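Local structure of Asp/Glu-specific dipeptidyl-peptidase (Flavobacterium psychrophilum, 5JXF) at residues Q670-G675 with K724-K729; L267-D272 with Y705-V710; V411-T416 with L421-Y426; K465-L470 with P497-K502; N382-L387 with L569-N574. The protein catalyses the removal of dipeptides from the N-terminus of oligopeptides, as a serine protease with strict specificity for Asp or Glu at the P1 position. All blocks are in the same frame, centred on the assembly; numbering follows the deposited sequence.

Contact 1. Residues Q670-G675 with K724-K729; sequences QGNLIG and KLVHPK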
# COMPACT_ATOMS: atom_id res chain seq x y z
N GLN A 670 -27.67 -13.43 18.96
CA GLN A 670 -28.33 -14.60 19.54
C GLN A 670 -27.33 -15.65 20.03
O GLN A 670 -27.74 -16.70 20.51
CB GLN A 670 -29.28 -15.26 18.53
CG GLN A 670 -30.48 -14.42 18.13
CD GLN A 670 -30.17 -13.47 16.97
OE1 GLN A 670 -29.05 -13.46 16.44
NE2 GLN A 670 -31.17 -12.69 16.57
N GLY A 671 -26.04 -15.38 19.91
CA GLY A 671 -25.05 -16.33 20.38
C GLY A 671 -24.61 -17.37 19.36
O GLY A 671 -23.98 -18.37 19.71
N ASN A 672 -24.95 -17.12 18.09
CA ASN A 672 -24.48 -17.93 16.97
C ASN A 672 -23.12 -17.51 16.46
O ASN A 672 -22.82 -16.31 16.38
CB ASN A 672 -25.49 -17.85 15.81
CG ASN A 672 -26.91 -18.13 16.25
OD1 ASN A 672 -27.25 -19.27 16.57
ND2 ASN A 672 -27.73 -17.10 16.31
N LEU A 673 -22.30 -18.49 16.10
CA LEU A 673 -20.98 -18.23 15.55
C LEU A 673 -21.07 -17.59 14.17
O LEU A 673 -21.63 -18.19 13.26
CB LEU A 673 -20.17 -19.51 15.44
CG LEU A 673 -18.69 -19.24 15.12
CD1 LEU A 673 -18.08 -18.46 16.26
CD2 LEU A 673 -17.92 -20.53 14.84
N ILE A 674 -20.49 -16.40 14.02
CA ILE A 674 -20.47 -15.70 12.72
C ILE A 674 -19.05 -15.39 12.21
O ILE A 674 -18.85 -15.15 11.01
CB ILE A 674 -21.23 -14.37 12.80
CG1 ILE A 674 -20.88 -13.63 14.09
CG2 ILE A 674 -22.72 -14.60 12.68
CD1 ILE A 674 -21.34 -12.17 14.11
N GLY A 675 -18.08 -15.39 13.10
CA GLY A 675 -16.70 -15.12 12.73
C GLY A 675 -15.70 -15.87 13.59
O GLY A 675 -16.01 -16.38 14.68
N LYS A 724 -24.46 -27.57 13.84
CA LYS A 724 -25.83 -27.10 13.72
C LYS A 724 -25.82 -25.77 12.95
O LYS A 724 -25.51 -24.73 13.50
CB LYS A 724 -26.47 -26.95 15.09
CG LYS A 724 -27.87 -26.33 15.03
CD LYS A 724 -28.47 -26.26 16.42
CE LYS A 724 -29.91 -25.80 16.40
NZ LYS A 724 -30.49 -25.82 17.77
N LEU A 725 -26.15 -25.84 11.66
CA LEU A 725 -26.20 -24.66 10.80
C LEU A 725 -27.53 -23.95 11.00
O LEU A 725 -28.57 -24.58 10.95
CB LEU A 725 -26.03 -25.08 9.34
CG LEU A 725 -24.75 -25.89 9.08
CD1 LEU A 725 -24.61 -26.20 7.61
CD2 LEU A 725 -23.51 -25.14 9.60
N VAL A 726 -27.49 -22.65 11.26
CA VAL A 726 -28.74 -21.92 11.56
C VAL A 726 -28.89 -20.64 10.73
O VAL A 726 -27.91 -20.14 10.16
CB VAL A 726 -28.83 -21.55 13.04
CG1 VAL A 726 -29.02 -22.80 13.90
CG2 VAL A 726 -27.59 -20.77 13.50
N HIS A 727 -30.11 -20.12 10.69
CA HIS A 727 -30.45 -18.91 9.93
C HIS A 727 -31.11 -17.83 10.79
O HIS A 727 -32.30 -17.59 10.66
CB HIS A 727 -31.39 -19.25 8.78
CG HIS A 727 -30.83 -20.21 7.79
ND1 HIS A 727 -30.06 -19.81 6.72
CD2 HIS A 727 -30.95 -21.55 7.68
CE1 HIS A 727 -29.72 -20.86 6.00
NE2 HIS A 727 -30.25 -21.93 6.56
N PRO A 728 -30.33 -17.15 11.64
CA PRO A 728 -30.85 -16.15 12.57
C PRO A 728 -31.43 -14.89 11.93
O PRO A 728 -32.13 -14.14 12.61
CB PRO A 728 -29.62 -15.77 13.41
CG PRO A 728 -28.48 -16.06 12.52
CD PRO A 728 -28.87 -17.28 11.75
N LYS A 729 -31.14 -14.62 10.67
CA LYS A 729 -31.62 -13.38 10.07
C LYS A 729 -32.92 -13.63 9.31
O LYS A 729 -33.51 -12.72 8.74
CB LYS A 729 -30.55 -12.76 9.18
CG LYS A 729 -29.32 -12.29 9.96
CD LYS A 729 -28.42 -11.37 9.15
CE LYS A 729 -27.41 -10.63 10.02
NZ LYS A 729 -26.61 -9.60 9.23

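Contact 2. Residues L267-D272 with Y705-V710; sequences LPVSLD and YVLFIV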
# COMPACT_ATOMS: atom_id res chain seq x y z
N LEU A 267 -21.47 -24.15 19.81
CA LEU A 267 -21.98 -22.98 19.12
C LEU A 267 -22.60 -23.40 17.82
O LEU A 267 -21.95 -24.07 17.01
CB LEU A 267 -20.86 -21.95 18.87
CG LEU A 267 -20.07 -21.50 20.10
CD1 LEU A 267 -18.87 -20.65 19.69
CD2 LEU A 267 -20.96 -20.73 21.03
N PRO A 268 -23.87 -23.05 17.62
CA PRO A 268 -24.41 -23.22 16.27
C PRO A 268 -23.68 -22.22 15.36
O PRO A 268 -23.22 -21.20 15.87
CB PRO A 268 -25.89 -22.88 16.42
CG PRO A 268 -26.15 -22.81 17.90
CD PRO A 268 -24.84 -22.42 18.52
N VAL A 269 -23.58 -22.54 14.07
CA VAL A 269 -22.88 -21.72 13.10
C VAL A 269 -23.88 -21.07 12.15
O VAL A 269 -24.64 -21.76 11.49
CB VAL A 269 -21.87 -22.54 12.27
CG1 VAL A 269 -21.21 -21.65 11.24
CG2 VAL A 269 -20.83 -23.19 13.18
N SER A 270 -23.88 -19.74 12.10
CA SER A 270 -24.78 -19.00 11.24
C SER A 270 -24.41 -19.06 9.74
O SER A 270 -23.24 -19.07 9.40
CB SER A 270 -24.82 -17.54 11.68
OG SER A 270 -25.56 -16.77 10.74
N LEU A 271 -25.42 -19.09 8.87
CA LEU A 271 -25.21 -19.03 7.41
C LEU A 271 -25.77 -17.74 6.81
O LEU A 271 -25.79 -17.60 5.60
CB LEU A 271 -25.87 -20.21 6.69
CG LEU A 271 -25.30 -21.63 6.77
CD1 LEU A 271 -26.35 -22.64 6.34
CD2 LEU A 271 -24.07 -21.75 5.93
N ASP A 272 -26.22 -16.83 7.67
CA ASP A 272 -26.89 -15.61 7.24
C ASP A 272 -25.94 -14.44 7.23
O ASP A 272 -26.36 -13.31 7.02
CB ASP A 272 -28.08 -15.30 8.16
CG ASP A 272 -29.27 -16.23 7.92
OD1 ASP A 272 -29.14 -17.18 7.11
OD2 ASP A 272 -30.34 -16.01 8.55
N TYR A 705 -16.92 -18.53 4.81
CA TYR A 705 -15.68 -18.92 4.12
C TYR A 705 -15.05 -20.17 4.73
O TYR A 705 -14.53 -21.03 4.01
CB TYR A 705 -14.68 -17.77 4.13
CG TYR A 705 -13.47 -18.01 3.24
CD1 TYR A 705 -13.63 -18.35 1.90
CD2 TYR A 705 -12.19 -17.86 3.72
CE1 TYR A 705 -12.55 -18.57 1.08
CE2 TYR A 705 -11.09 -18.07 2.91
CZ TYR A 705 -11.29 -18.42 1.59
OH TYR A 705 -10.20 -18.65 0.80
N VAL A 706 -15.06 -20.26 6.07
CA VAL A 706 -14.59 -21.47 6.73
C VAL A 706 -15.32 -22.70 6.21
O VAL A 706 -14.70 -23.66 5.75
CB VAL A 706 -14.77 -21.38 8.26
CG1 VAL A 706 -14.37 -22.71 8.92
CG2 VAL A 706 -13.95 -20.22 8.81
N LEU A 707 -16.65 -22.65 6.24
CA LEU A 707 -17.43 -23.81 5.82
C LEU A 707 -17.25 -24.10 4.33
O LEU A 707 -17.10 -25.26 3.93
CB LEU A 707 -18.91 -23.59 6.15
CG LEU A 707 -19.31 -23.34 7.61
CD1 LEU A 707 -20.79 -23.04 7.69
CD2 LEU A 707 -18.95 -24.52 8.52
N PHE A 708 -17.23 -23.05 3.52
CA PHE A 708 -16.88 -23.18 2.10
C PHE A 708 -15.57 -23.95 1.90
O PHE A 708 -15.48 -24.83 1.05
CB PHE A 708 -16.78 -21.80 1.43
CG PHE A 708 -16.31 -21.84 0.01
CD1 PHE A 708 -17.22 -22.07 -1.03
CD2 PHE A 708 -14.98 -21.65 -0.31
CE1 PHE A 708 -16.79 -22.11 -2.36
CE2 PHE A 708 -14.55 -21.67 -1.63
CZ PHE A 708 -15.45 -21.91 -2.66
N ILE A 709 -14.55 -23.62 2.68
CA ILE A 709 -13.27 -24.27 2.48
C ILE A 709 -13.35 -25.74 2.94
O ILE A 709 -12.88 -26.63 2.24
CB ILE A 709 -12.17 -23.52 3.22
CG1 ILE A 709 -11.93 -22.17 2.56
CG2 ILE A 709 -10.89 -24.34 3.23
CD1 ILE A 709 -11.24 -22.29 1.19
N VAL A 710 -13.95 -25.97 4.10
CA VAL A 710 -14.17 -27.34 4.57
C VAL A 710 -14.93 -28.18 3.53
O VAL A 710 -14.61 -29.35 3.26
CB VAL A 710 -14.97 -27.33 5.90
CG1 VAL A 710 -15.32 -28.75 6.31
CG2 VAL A 710 -14.19 -26.59 6.98

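Contact 3. Residues V411-T416 with L421-Y426; sequences VVVKNT and LGYKLY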
# COMPACT_ATOMS: atom_id res chain seq x y z
N VAL A 411 19.23 -12.57 21.44
CA VAL A 411 20.35 -13.10 20.67
C VAL A 411 20.78 -14.47 21.18
O VAL A 411 21.06 -15.37 20.38
CB VAL A 411 21.54 -12.13 20.69
CG1 VAL A 411 22.79 -12.80 20.15
CG2 VAL A 411 21.21 -10.88 19.88
N VAL A 412 20.81 -14.65 22.49
CA VAL A 412 21.27 -15.90 23.07
C VAL A 412 20.11 -16.87 23.34
O VAL A 412 20.22 -18.07 23.05
CB VAL A 412 22.05 -15.64 24.36
CG1 VAL A 412 22.47 -16.95 25.01
CG2 VAL A 412 23.26 -14.78 24.07
N VAL A 413 19.00 -16.36 23.86
CA VAL A 413 17.89 -17.21 24.28
C VAL A 413 16.93 -17.61 23.14
O VAL A 413 16.46 -18.75 23.09
CB VAL A 413 17.07 -16.52 25.38
CG1 VAL A 413 15.89 -17.38 25.81
CG2 VAL A 413 17.96 -16.18 26.57
N LYS A 414 16.64 -16.69 22.23
CA LYS A 414 15.54 -16.90 21.29
C LYS A 414 15.95 -17.11 19.82
O LYS A 414 15.48 -18.06 19.19
CB LYS A 414 14.55 -15.74 21.41
CG LYS A 414 14.17 -15.47 22.87
CD LYS A 414 12.80 -14.81 23.06
CE LYS A 414 12.44 -14.80 24.56
NZ LYS A 414 11.46 -13.76 24.97
N ASN A 415 16.80 -16.27 19.26
CA ASN A 415 17.01 -16.31 17.80
C ASN A 415 18.15 -17.18 17.28
O ASN A 415 18.07 -17.71 16.17
CB ASN A 415 17.20 -14.90 17.27
CG ASN A 415 15.95 -14.07 17.38
OD1 ASN A 415 15.15 -14.02 16.44
ND2 ASN A 415 15.77 -13.41 18.51
N THR A 416 19.23 -17.29 18.05
CA THR A 416 20.34 -18.17 17.69
C THR A 416 20.19 -19.51 18.39
O THR A 416 20.35 -19.61 19.62
CB THR A 416 21.68 -17.57 18.06
OG1 THR A 416 21.72 -16.19 17.68
CG2 THR A 416 22.79 -18.34 17.37
N LEU A 421 20.49 -23.52 22.99
CA LEU A 421 20.68 -24.82 23.62
C LEU A 421 21.78 -24.74 24.67
O LEU A 421 21.69 -25.36 25.74
CB LEU A 421 21.01 -25.90 22.58
CG LEU A 421 21.20 -27.29 23.19
CD1 LEU A 421 19.92 -27.78 23.84
CD2 LEU A 421 21.71 -28.29 22.16
N GLY A 422 22.81 -23.96 24.38
CA GLY A 422 23.90 -23.74 25.31
C GLY A 422 23.41 -23.09 26.59
O GLY A 422 23.81 -23.49 27.68
N TYR A 423 22.55 -22.09 26.46
CA TYR A 423 22.02 -21.40 27.63
C TYR A 423 21.12 -22.28 28.51
O TYR A 423 20.94 -22.00 29.70
CB TYR A 423 21.25 -20.15 27.20
CG TYR A 423 20.69 -19.36 28.36
CD1 TYR A 423 21.54 -18.74 29.27
CD2 TYR A 423 19.32 -19.26 28.57
CE1 TYR A 423 21.04 -18.02 30.34
CE2 TYR A 423 18.82 -18.54 29.63
CZ TYR A 423 19.68 -17.93 30.51
OH TYR A 423 19.17 -17.21 31.57
N LYS A 424 20.55 -23.34 27.93
CA LYS A 424 19.76 -24.27 28.74
C LYS A 424 20.68 -25.17 29.56
O LYS A 424 20.33 -25.56 30.67
CB LYS A 424 18.84 -25.12 27.87
CG LYS A 424 17.71 -24.34 27.22
CD LYS A 424 16.77 -25.27 26.50
CE LYS A 424 15.78 -24.50 25.64
NZ LYS A 424 14.84 -25.48 25.02
N LEU A 425 21.85 -25.48 29.02
CA LEU A 425 22.84 -26.25 29.75
C LEU A 425 23.33 -25.39 30.91
O LEU A 425 23.60 -25.88 32.01
CB LEU A 425 24.00 -26.65 28.85
CG LEU A 425 23.67 -27.70 27.79
CD1 LEU A 425 24.90 -28.01 26.94
CD2 LEU A 425 23.10 -28.97 28.41
N TYR A 426 23.42 -24.10 30.66
CA TYR A 426 23.80 -23.14 31.67
C TYR A 426 22.86 -23.20 32.87
O TYR A 426 23.29 -23.21 34.01
CB TYR A 426 23.79 -21.75 31.08
CG TYR A 426 24.30 -20.68 32.01
CD1 TYR A 426 25.67 -20.47 32.18
CD2 TYR A 426 23.41 -19.85 32.69
CE1 TYR A 426 26.13 -19.47 33.02
CE2 TYR A 426 23.87 -18.85 33.53
CZ TYR A 426 25.23 -18.67 33.69
OH TYR A 426 25.67 -17.67 34.52

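Contact 4. Residues K465-L470 with P497-K502; sequences KVFEQL and PSIYSK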
# COMPACT_ATOMS: atom_id res chain seq x y z
N LYS A 465 24.69 -18.83 10.00
CA LYS A 465 24.61 -17.56 9.29
C LYS A 465 23.86 -16.54 10.15
O LYS A 465 24.29 -15.39 10.26
CB LYS A 465 23.95 -17.73 7.92
CG LYS A 465 24.77 -18.60 6.97
CD LYS A 465 25.74 -17.77 6.13
CE LYS A 465 27.05 -18.53 5.89
NZ LYS A 465 28.20 -17.62 5.59
N VAL A 466 22.77 -16.95 10.79
CA VAL A 466 22.07 -16.03 11.69
C VAL A 466 22.93 -15.77 12.94
O VAL A 466 22.88 -14.67 13.50
CB VAL A 466 20.65 -16.57 12.07
CG1 VAL A 466 20.74 -17.88 12.79
CG2 VAL A 466 19.92 -15.57 12.94
N PHE A 467 23.73 -16.74 13.36
CA PHE A 467 24.67 -16.53 14.47
C PHE A 467 25.69 -15.46 14.12
O PHE A 467 26.04 -14.62 14.95
CB PHE A 467 25.41 -17.83 14.84
CG PHE A 467 26.58 -17.64 15.78
CD1 PHE A 467 26.40 -17.63 17.15
CD2 PHE A 467 27.88 -17.48 15.29
CE1 PHE A 467 27.48 -17.46 18.01
CE2 PHE A 467 28.95 -17.30 16.14
CZ PHE A 467 28.76 -17.29 17.50
N GLU A 468 26.15 -15.50 12.88
CA GLU A 468 27.18 -14.57 12.42
C GLU A 468 26.63 -13.15 12.37
O GLU A 468 27.35 -12.19 12.63
CB GLU A 468 27.73 -15.02 11.06
CG GLU A 468 28.08 -13.93 10.06
CD GLU A 468 28.65 -14.51 8.77
OE1 GLU A 468 28.96 -15.72 8.75
OE2 GLU A 468 28.80 -13.76 7.78
N GLN A 469 25.33 -13.02 12.08
CA GLN A 469 24.72 -11.70 11.95
C GLN A 469 24.26 -11.11 13.30
O GLN A 469 24.31 -9.89 13.49
CB GLN A 469 23.54 -11.79 10.99
CG GLN A 469 22.86 -10.47 10.68
CD GLN A 469 23.72 -9.52 9.87
OE1 GLN A 469 24.52 -8.76 10.42
NE2 GLN A 469 23.57 -9.57 8.56
N LEU A 470 23.84 -11.96 14.22
CA LEU A 470 23.29 -11.48 15.50
C LEU A 470 24.38 -11.14 16.52
O LEU A 470 24.24 -10.19 17.31
CB LEU A 470 22.34 -12.53 16.09
CG LEU A 470 20.85 -12.30 15.80
CD1 LEU A 470 20.62 -11.90 14.34
CD2 LEU A 470 20.11 -13.57 16.12
N PRO A 497 33.17 -18.59 12.63
CA PRO A 497 32.04 -19.29 12.02
C PRO A 497 31.91 -20.69 12.61
O PRO A 497 31.01 -20.93 13.42
CB PRO A 497 32.40 -19.30 10.53
CG PRO A 497 33.90 -19.31 10.52
CD PRO A 497 34.33 -18.52 11.73
N SER A 498 32.80 -21.59 12.24
CA SER A 498 32.91 -22.88 12.89
C SER A 498 33.28 -22.78 14.38
O SER A 498 34.38 -23.14 14.77
CB SER A 498 33.94 -23.74 12.14
N ILE A 499 32.36 -22.25 15.18
CA ILE A 499 32.17 -22.71 16.56
C ILE A 499 31.12 -23.81 16.39
O ILE A 499 30.85 -24.59 17.29
CB ILE A 499 31.69 -21.61 17.53
CG1 ILE A 499 32.51 -20.33 17.37
CG2 ILE A 499 31.79 -22.07 18.98
CD1 ILE A 499 32.13 -19.24 18.38
N TYR A 500 30.53 -23.83 15.19
CA TYR A 500 29.67 -24.92 14.72
C TYR A 500 30.57 -26.03 14.19
O TYR A 500 30.08 -27.06 13.71
CB TYR A 500 28.70 -24.41 13.65
CG TYR A 500 27.63 -23.50 14.21
CD1 TYR A 500 27.93 -22.18 14.53
CD2 TYR A 500 26.33 -23.94 14.40
CE1 TYR A 500 26.98 -21.34 15.05
CE2 TYR A 500 25.36 -23.10 14.92
CZ TYR A 500 25.69 -21.79 15.25
OH TYR A 500 24.75 -20.93 15.77
N SER A 501 31.88 -25.80 14.28
CA SER A 501 32.90 -26.79 13.95
C SER A 501 32.66 -28.07 14.69
O SER A 501 32.30 -29.09 14.11
CB SER A 501 34.30 -26.28 14.32
OG SER A 501 34.27 -25.59 15.56
N LYS A 502 32.88 -28.00 15.99
CA LYS A 502 32.87 -29.18 16.82
C LYS A 502 32.41 -28.86 18.22
O LYS A 502 32.80 -29.50 19.20
CB LYS A 502 34.26 -29.83 16.80
CG LYS A 502 34.23 -31.23 16.00
CD LYS A 502 33.47 -32.20 16.85
CE LYS A 502 33.76 -33.66 16.35
NZ LYS A 502 33.20 -34.45 17.50

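Contact 5. Residues N382-L387 with L569-N574; sequences NEYGNL and LELYPN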
# COMPACT_ATOMS: atom_id res chain seq x y z
N ASN A 382 0.41 10.88 50.14
CA ASN A 382 1.41 10.11 50.87
C ASN A 382 1.50 8.71 50.28
O ASN A 382 2.59 8.16 50.14
CB ASN A 382 1.06 10.09 52.37
CG ASN A 382 2.02 9.25 53.21
OD1 ASN A 382 2.91 8.56 52.71
ND2 ASN A 382 1.86 9.34 54.53
N GLU A 383 0.36 8.14 49.91
CA GLU A 383 0.37 6.88 49.18
C GLU A 383 0.74 7.12 47.71
O GLU A 383 1.61 6.45 47.16
CB GLU A 383 -0.99 6.19 49.29
N TYR A 384 0.07 8.09 47.10
CA TYR A 384 0.25 8.36 45.66
C TYR A 384 1.14 9.58 45.45
O TYR A 384 2.06 9.85 46.23
CB TYR A 384 -1.11 8.58 44.99
CG TYR A 384 -2.12 7.49 45.29
CD1 TYR A 384 -1.70 6.23 45.70
CD2 TYR A 384 -3.49 7.73 45.22
CE1 TYR A 384 -2.60 5.23 46.00
CE2 TYR A 384 -4.41 6.72 45.52
CZ TYR A 384 -3.96 5.49 45.91
OH TYR A 384 -4.87 4.50 46.20
N GLY A 385 0.87 10.32 44.38
CA GLY A 385 1.54 11.58 44.16
C GLY A 385 2.97 11.41 43.69
O GLY A 385 3.30 11.63 42.51
N ASN A 386 3.83 11.04 44.63
CA ASN A 386 5.24 10.77 44.38
C ASN A 386 5.46 9.73 43.28
O ASN A 386 6.43 9.82 42.53
CB ASN A 386 5.90 10.32 45.68
CG ASN A 386 6.26 11.49 46.61
OD1 ASN A 386 6.56 12.61 46.16
ND2 ASN A 386 6.27 11.22 47.90
N LEU A 387 4.54 8.76 43.19
CA LEU A 387 4.55 7.70 42.16
C LEU A 387 5.15 8.11 40.82
O LEU A 387 6.13 7.52 40.37
CB LEU A 387 3.12 7.22 41.92
CG LEU A 387 2.41 6.49 43.05
CD1 LEU A 387 0.98 6.14 42.64
CD2 LEU A 387 3.18 5.23 43.46
N LEU A 569 -7.90 3.11 39.97
CA LEU A 569 -9.16 2.46 40.31
C LEU A 569 -9.97 3.30 41.30
O LEU A 569 -11.20 3.32 41.24
CB LEU A 569 -8.90 1.07 40.88
CG LEU A 569 -8.72 -0.04 39.83
CD1 LEU A 569 -8.05 -1.27 40.42
CD2 LEU A 569 -10.07 -0.42 39.25
N GLU A 570 -9.28 4.00 42.20
CA GLU A 570 -9.95 4.79 43.22
C GLU A 570 -10.48 6.12 42.69
O GLU A 570 -11.65 6.45 42.87
CB GLU A 570 -9.01 5.07 44.40
CG GLU A 570 -8.57 3.83 45.16
CD GLU A 570 -7.74 4.17 46.39
OE1 GLU A 570 -7.37 5.36 46.57
OE2 GLU A 570 -7.44 3.25 47.18
N LEU A 571 -9.61 6.87 42.03
CA LEU A 571 -9.91 8.24 41.65
C LEU A 571 -10.72 8.34 40.35
O LEU A 571 -11.01 9.44 39.88
CB LEU A 571 -8.61 9.03 41.51
CG LEU A 571 -7.67 8.92 42.71
CD1 LEU A 571 -6.36 9.63 42.43
CD2 LEU A 571 -8.34 9.49 43.94
N TYR A 572 -11.08 7.19 39.78
CA TYR A 572 -11.88 7.14 38.56
C TYR A 572 -12.78 5.91 38.60
O TYR A 572 -12.54 4.93 37.89
CB TYR A 572 -10.98 7.12 37.32
CG TYR A 572 -9.95 8.24 37.25
CD1 TYR A 572 -10.26 9.47 36.68
CD2 TYR A 572 -8.66 8.06 37.76
CE1 TYR A 572 -9.32 10.49 36.61
CE2 TYR A 572 -7.72 9.08 37.70
CZ TYR A 572 -8.05 10.29 37.13
OH TYR A 572 -7.12 11.31 37.07
N PRO A 573 -13.83 5.95 39.43
CA PRO A 573 -14.61 4.75 39.77
C PRO A 573 -15.62 4.31 38.70
O PRO A 573 -15.93 3.12 38.60
CB PRO A 573 -15.33 5.16 41.05
CG PRO A 573 -15.52 6.63 40.90
CD PRO A 573 -14.33 7.14 40.14
N ASN A 574 -16.12 5.26 37.92
CA ASN A 574 -17.07 4.92 36.86
C ASN A 574 -16.53 5.30 35.49
O ASN A 574 -17.19 6.02 34.74
CB ASN A 574 -18.42 5.61 37.12

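Contact 1. Residues Q670-G675 with K724-K729
Asn672 packs on Val726 and Pro728 in a small van der Waals contact between the turn that leads into strand 673-680 and the C-terminal tail. No hydrogen bond crosses it. The Asn672 amide divides its two ends: OD1 lies 3.4 Å from Val726 CG2, and ND2 lies 3.7 Å from Pro728 CB. The Val726 chi1 of -68° puts CG2, and not CG1, against the amide oxygen. Gln670 adds a second amide to the Pro728 ring. A bend at its chi2 (87°) brings OE1 to 3.9 Å from Pro728 CB. Past the turn, Ile674 and Gly675 face Ala666 in a classic beta bulge. Strand 269-270 pairs in parallel with strand 725-726, while Pro268 and Ser270 bond to the backbone of Leu673. Helix 703-713 touches both sides, through Met703 on Leu673 and Leu707 on Leu725.

Contact 2. Residues L267-D272 with Y705-V710
Val269 and Leu271 sit on a short extended segment that faces Leu707 of helix 703-713. The backbones stay well apart: Leu271 and Leu707 have the nearest CA atoms, at 9.3 Å. Segment 705-710 is regular helix, with Ile709 N bonded to Tyr705 O at 2.9 Å. Segment 267-272 closes with an ST turn. There Asp272 N donates to Ser270 OG at 3.1 Å, with an N-H...O angle of 163°.

The contact is purely apolar and rests on one methyl group. Leu707 CD1 lies 3.8 Å from Val269 CG1 and 3.9 Å from Leu271 CD2. Val269 points at the helix, and Ser270 beside it points away. With chi1 at 178°, Val269 CG1 is trans to its backbone N and is the branch that meets the leucine. Val269 and Leu707 run past each other in opposite directions, whereas Leu271 meets Leu707 at about a right angle. All three residues are buried.

Leu725 of strand 725-726 touches all three side chains, and Met723 also packs on Leu707. The Asp272 carboxylate ties the same tail through His727 ND1 and Lys729 N. Elsewhere on helix 703-713, Phe708 meets helix 627-635, and Tyr705 and Ile709 meet Ile219 of helix 217-220. The short two-stranded parallel sheet thus packs on helix 703-713.

Contact 3. Residues V411-T416 with L421-Y426
Tyr423 lies against Val412 and Val413, with its ring beside Val413 and its CB beside Val412. This is packing across the junction of two consecutive helices, 386-415 and 417-435, with Thr416 between them. Val413 CG2 approaches the ring obliquely and is 3.9 Å from Tyr423 CD2. Val412 CG1 is 4.1 Å from Tyr423 CB, and these two side chains meet at about a right angle. A chi1 of -179° swings the Tyr423 ring away from its own backbone N and lays it beside Val413. Phe408 of helix 386-415 meets the same ring edge-to-face. The CA atoms of Val413 and Tyr423 are 6.8 Å apart, the closest across the two segments. Ser420 OG is hydrogen-bonded to Val413 O and adds a polar link at the junction. Helix 386-415 ends in a wider pi-type turn over 411-415. There Thr416 OG1 donates to Val411 O at 2.9 Å, in the carbonyl plane, with a C=O...O angle of 149°.

Contact 4. Residues K465-L470 with P497-K502
Phe467 and Tyr500 form an offset edge-to-face aromatic pair that joins helix 460-477 to the loop before helix 508-514. The edge of Tyr500 is turned toward the face of Phe467. The ring centroids are 5.6 Å apart and the planes meet at 70°. Tyr500 CE1 is 3.8 Å from Phe467 CG, and Tyr500 OH passes 3.3 Å from Phe467 CB.

Apolar packing adds Ile499, whose CD1 reaches Phe467 CZ at 4.0 Å. The Phe467 chi1 of 168° lays the ring alongside both loop residues. Replacing Phe467 with an alanine would probably leave a gap beside Ile499 and deprive the Tyr500 ring of its aromatic partner.

One polar bond joins loop to helix: Tyr500 OH is hydrogen-bonded to Asp463 OD2, a turn before Phe467. Within the loop, where Ser498 centres an inverse gamma turn, Ser501 OG donates to Ser498 O at 2.6 Å, from well above the carbonyl plane.

Contact 5. Residues N382-L387 with L569-N574
The Tyr384 ring and the Glu570 carboxylate meet at the ring's edge, with Glu570 OE1 near the ring plane. The two planes are 56° apart. Tyr384 OH donates to Glu570 OE1 at 2.7 Å. The hydroxyl is modelled too close to its neighbour, and the exact geometry of this bond is doubtful. Leu571 CD1 approaches the ring obliquely, 4.4 Å from Tyr384 CD2. Ile563 and Ala567 of helix 547-571 also touch the Tyr384 side chain, and Val375 of helix 360-375 touches both Tyr384 and Leu571.

The Tyr384 chi1 of -51° turns CG away from the carbonyl carbon, and the CB points at segment 569-574. Glu570 runs extended beyond CG, which carries its carboxylate out to the phenol. Its other oxygen, OE2, forms a salt bridge with Lys566 NZ one turn earlier in the helix. The carboxylate thus has a firm partner in Lys566 and a less certain one in the Tyr384 hydroxyl. A phenylalanine in place of Tyr384 would probably leave Glu570 OE1 without its hydroxyl partner.

Leu387 continues the packing on Leu560 and Ile563. This is helix-end packing in the mainly helical part of this S46 peptidase: a buried tyrosine just before helix 386-415 packs on the last turns of helix 547-571.

In the fold
The contacts fall into three places. Contacts 1 and 2 have centres 9 Å apart and share the parallel pair of strands 269-270 and 725-726. Their segments alternate along the chain. The strand pair and Asp272 join the C-terminal tail to sequence over 400 residues earlier. Contacts 3 and 4 touch through Thr416, centres 13 Å apart, across the chain's centre from contact 1. Contact 5 lies about 42 Å from contact 3 between centres, though both use helix 386-415. Contacts 3 and 4 lie inside the loop closed by contact 5, and all three inside that closed by contact 2. This is consistent with a helical domain inserted in the chymotrypsin-like double-barrel catalytic part of S46 peptidases.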